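Local coordinates for pre-crRNA processing endonuclease (Streptococcus pyogenes serotype M1, PDB 3VZH), which probably cuts precursor CRISPR RNA into crRNA as the Cas5d endoribonuclease of a type I-C CRISPR immune system, at residues Lys63-Ile68 with Val96-Phe101. Residues are numbered along the deposited sequence; the frame is centred on the assembly and turned at random.
Sequences KVINQI and VYLIKF
Lys63 O takes two donors from the neighbouring strand: Leu98 N, 2.9 Å from Lys63 O, in the carbonyl plane and on a lone pair, and the weaker CA-H of Tyr97. The return bond, Lys63 N to Leu98 O, is 2.8 Å long, and the two close the antiparallel hydrogen-bonded pair Lys63-Leu98. Val64 and Tyr97 follow as the non-hydrogen-bonded pair. Their side chains run alongside each other in the same direction, and Val64 CG2 meets the edge of the ring at Tyr97 CE1, 4.0 Å away. The regular strand stops after Val64, yet Ile65 N still reaches Val96 O at 3.1 Å, a nearly straight bond whose donor is tilted 29° from the carbonyl plane. Beyond it the backbones part, and a water accepts from both Asn66 N and Val96 N, bridging the gap. On the sheet face of Leu98, Ile65 keeps CG1 beside its own backbone N (chi1 -62°), which lays that carbon 3.7 Å from Leu98 CG, while Ile65 CB rests on Val96 CG1. Past them the amide of Asn66 slants over Val96, with ND2 3.4 Å from Val96 CG2; this ND2 also donates to Asp94 O, which helps set the turn of the amide. Lys63 NZ hydrogen-bonds Tyr156 O and makes a cation-pi contact with that ring. Strand 95-105 lies between 55-64 and 9-15 in the antiparallel sheet of this RAMP-type fold; facing 55-64, direct bonds hold its backbone at Leu98 and Val96 O, water meets Val96 N, and Ile65 packs on Val96 and Leu98 where strand 55-64 becomes loop.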
loop_
_atom_site.group_PDB
_atom_site.type_symbol
_atom_site.label_atom_id
_atom_site.label_comp_id
_atom_site.label_asym_id
_atom_site.label_seq_id
_atom_site.Cartn_x
_atom_site.Cartn_y
_atom_site.Cartn_z
ATOM N N LYS A 63 1.178 -8.295 -3.511
ATOM C CA LYS A 63 0.692 -9.542 -4.069
ATOM C C LYS A 63 -0.770 -9.680 -3.687
ATOM O O LYS A 63 -1.135 -9.612 -2.472
ATOM C CB LYS A 63 1.481 -10.819 -3.658
ATOM C CG LYS A 63 2.980 -10.682 -3.935
ATOM C CD LYS A 63 3.772 -11.908 -3.506
ATOM C CE LYS A 63 3.438 -13.091 -4.259
ATOM N NZ LYS A 63 4.683 -13.958 -4.210
ATOM N N VAL A 64 -1.620 -9.775 -4.709
ATOM C CA VAL A 64 -3.076 -10.016 -4.532
ATOM C C VAL A 64 -3.291 -11.519 -4.441
ATOM O O VAL A 64 -3.170 -12.250 -5.443
ATOM C CB VAL A 64 -3.824 -9.357 -5.761
ATOM C CG1 VAL A 64 -5.332 -9.588 -5.653
ATOM C CG2 VAL A 64 -3.491 -7.871 -5.855
ATOM N N ILE A 65 -3.555 -12.018 -3.218
ATOM C CA ILE A 65 -3.554 -13.468 -2.992
ATOM C C ILE A 65 -4.862 -14.079 -3.338
ATOM O O ILE A 65 -4.884 -15.228 -3.793
ATOM C CB ILE A 65 -3.191 -13.760 -1.516
ATOM C CG1 ILE A 65 -1.749 -13.214 -1.268
ATOM C CG2 ILE A 65 -3.184 -15.287 -1.307
ATOM C CD1 ILE A 65 -0.657 -13.751 -2.223
ATOM N N ASN A 66 -5.962 -13.337 -3.130
ATOM C CA ASN A 66 -7.312 -13.958 -3.244
ATOM C C ASN A 66 -8.009 -13.599 -4.552
ATOM O O ASN A 66 -7.895 -12.422 -5.006
ATOM C CB ASN A 66 -8.267 -13.552 -2.090
ATOM C CG ASN A 66 -7.953 -14.272 -0.791
ATOM O OD1 ASN A 66 -7.019 -15.086 -0.750
ATOM N ND2 ASN A 66 -8.711 -13.947 0.309
ATOM N N GLN A 67 -8.785 -14.570 -5.057
ATOM C CA GLN A 67 -9.834 -14.289 -6.056
ATOM C C GLN A 67 -10.482 -12.893 -5.815
ATOM O O GLN A 67 -10.957 -12.547 -4.716
ATOM C CB GLN A 67 -10.874 -15.395 -6.037
ATOM C CG GLN A 67 -12.017 -15.138 -7.004
ATOM C CD GLN A 67 -12.952 -16.321 -7.041
ATOM O OE1 GLN A 67 -12.722 -17.363 -6.413
ATOM N NE2 GLN A 67 -13.954 -16.190 -7.802
ATOM N N ILE A 68 -10.624 -12.124 -6.882
ATOM C CA ILE A 68 -11.282 -10.818 -6.814
ATOM C C ILE A 68 -12.804 -11.022 -6.866
ATOM O O ILE A 68 -13.286 -11.620 -7.826
ATOM C CB ILE A 68 -10.825 -9.930 -7.973
ATOM C CG1 ILE A 68 -9.320 -9.516 -7.802
ATOM C CG2 ILE A 68 -11.683 -8.650 -8.133
ATOM C CD1 ILE A 68 -8.742 -9.007 -9.101
ATOM N N VAL A 96 -6.859 -10.573 0.640
ATOM C CA VAL A 96 -5.556 -10.791 1.314
ATOM C C VAL A 96 -4.497 -10.147 0.425
ATOM O O VAL A 96 -4.475 -10.355 -0.763
ATOM C CB VAL A 96 -5.235 -12.291 1.442
ATOM C CG1 VAL A 96 -3.786 -12.414 1.887
ATOM C CG2 VAL A 96 -6.156 -13.053 2.428
ATOM N N TYR A 97 -3.627 -9.302 0.976
ATOM C CA TYR A 97 -2.588 -8.597 0.174
ATOM C C TYR A 97 -1.313 -8.726 0.946
ATOM O O TYR A 97 -1.313 -8.536 2.227
ATOM C CB TYR A 97 -2.889 -7.105 0.088
ATOM C CG TYR A 97 -4.194 -6.817 -0.604
ATOM C CD1 TYR A 97 -4.390 -7.190 -1.939
ATOM C CD2 TYR A 97 -5.206 -6.175 0.057
ATOM C CE1 TYR A 97 -5.642 -6.944 -2.563
ATOM C CE2 TYR A 97 -6.433 -5.921 -0.550
ATOM C CZ TYR A 97 -6.618 -6.297 -1.868
ATOM O OH TYR A 97 -7.842 -6.029 -2.454
ATOM N N LEU A 98 -0.228 -9.102 0.273
ATOM C CA LEU A 98 1.042 -9.088 0.943
ATOM C C LEU A 98 1.768 -7.854 0.388
ATOM O O LEU A 98 1.871 -7.666 -0.888
ATOM C CB LEU A 98 1.816 -10.412 0.636
ATOM C CG LEU A 98 0.967 -11.664 0.718
ATOM C CD1 LEU A 98 1.927 -12.818 0.431
ATOM C CD2 LEU A 98 0.369 -11.875 2.124
ATOM N N ILE A 99 2.313 -7.011 1.273
ATOM C CA ILE A 99 2.908 -5.756 0.854
ATOM C C ILE A 99 4.427 -5.901 1.157
ATOM O O ILE A 99 4.803 -6.270 2.276
ATOM C CB ILE A 99 2.346 -4.568 1.687
ATOM C CG1 ILE A 99 0.801 -4.559 1.628
ATOM C CG2 ILE A 99 2.862 -3.213 1.164
ATOM C CD1 ILE A 99 0.131 -3.475 2.508
ATOM N N LYS A 100 5.233 -5.492 0.204
ATOM C CA LYS A 100 6.705 -5.333 0.352
ATOM C C LYS A 100 6.983 -3.835 0.376
ATOM O O LYS A 100 6.512 -3.110 -0.505
ATOM C CB LYS A 100 7.379 -5.994 -0.834
ATOM C CG LYS A 100 8.895 -5.817 -0.824
ATOM C CD LYS A 100 9.506 -6.478 -2.094
ATOM C CE LYS A 100 11.043 -6.319 -2.077
ATOM N NZ LYS A 100 11.636 -6.803 -3.383
ATOM N N PHE A 101 7.724 -3.364 1.391
ATOM C CA PHE A 101 7.965 -1.945 1.474
ATOM C C PHE A 101 9.291 -1.697 2.202
ATOM O O PHE A 101 9.822 -2.633 2.820
ATOM C CB PHE A 101 6.831 -1.238 2.135
ATOM C CG PHE A 101 6.669 -1.523 3.630
ATOM C CD1 PHE A 101 7.125 -0.586 4.596
ATOM C CD2 PHE A 101 5.997 -2.643 4.034
ATOM C CE1 PHE A 101 6.928 -0.858 5.992
ATOM C CE2 PHE A 101 5.813 -2.916 5.402
ATOM C CZ PHE A 101 6.241 -2.011 6.358
HETATM O O HOH W 1 -6.827 -10.458 -2.204
#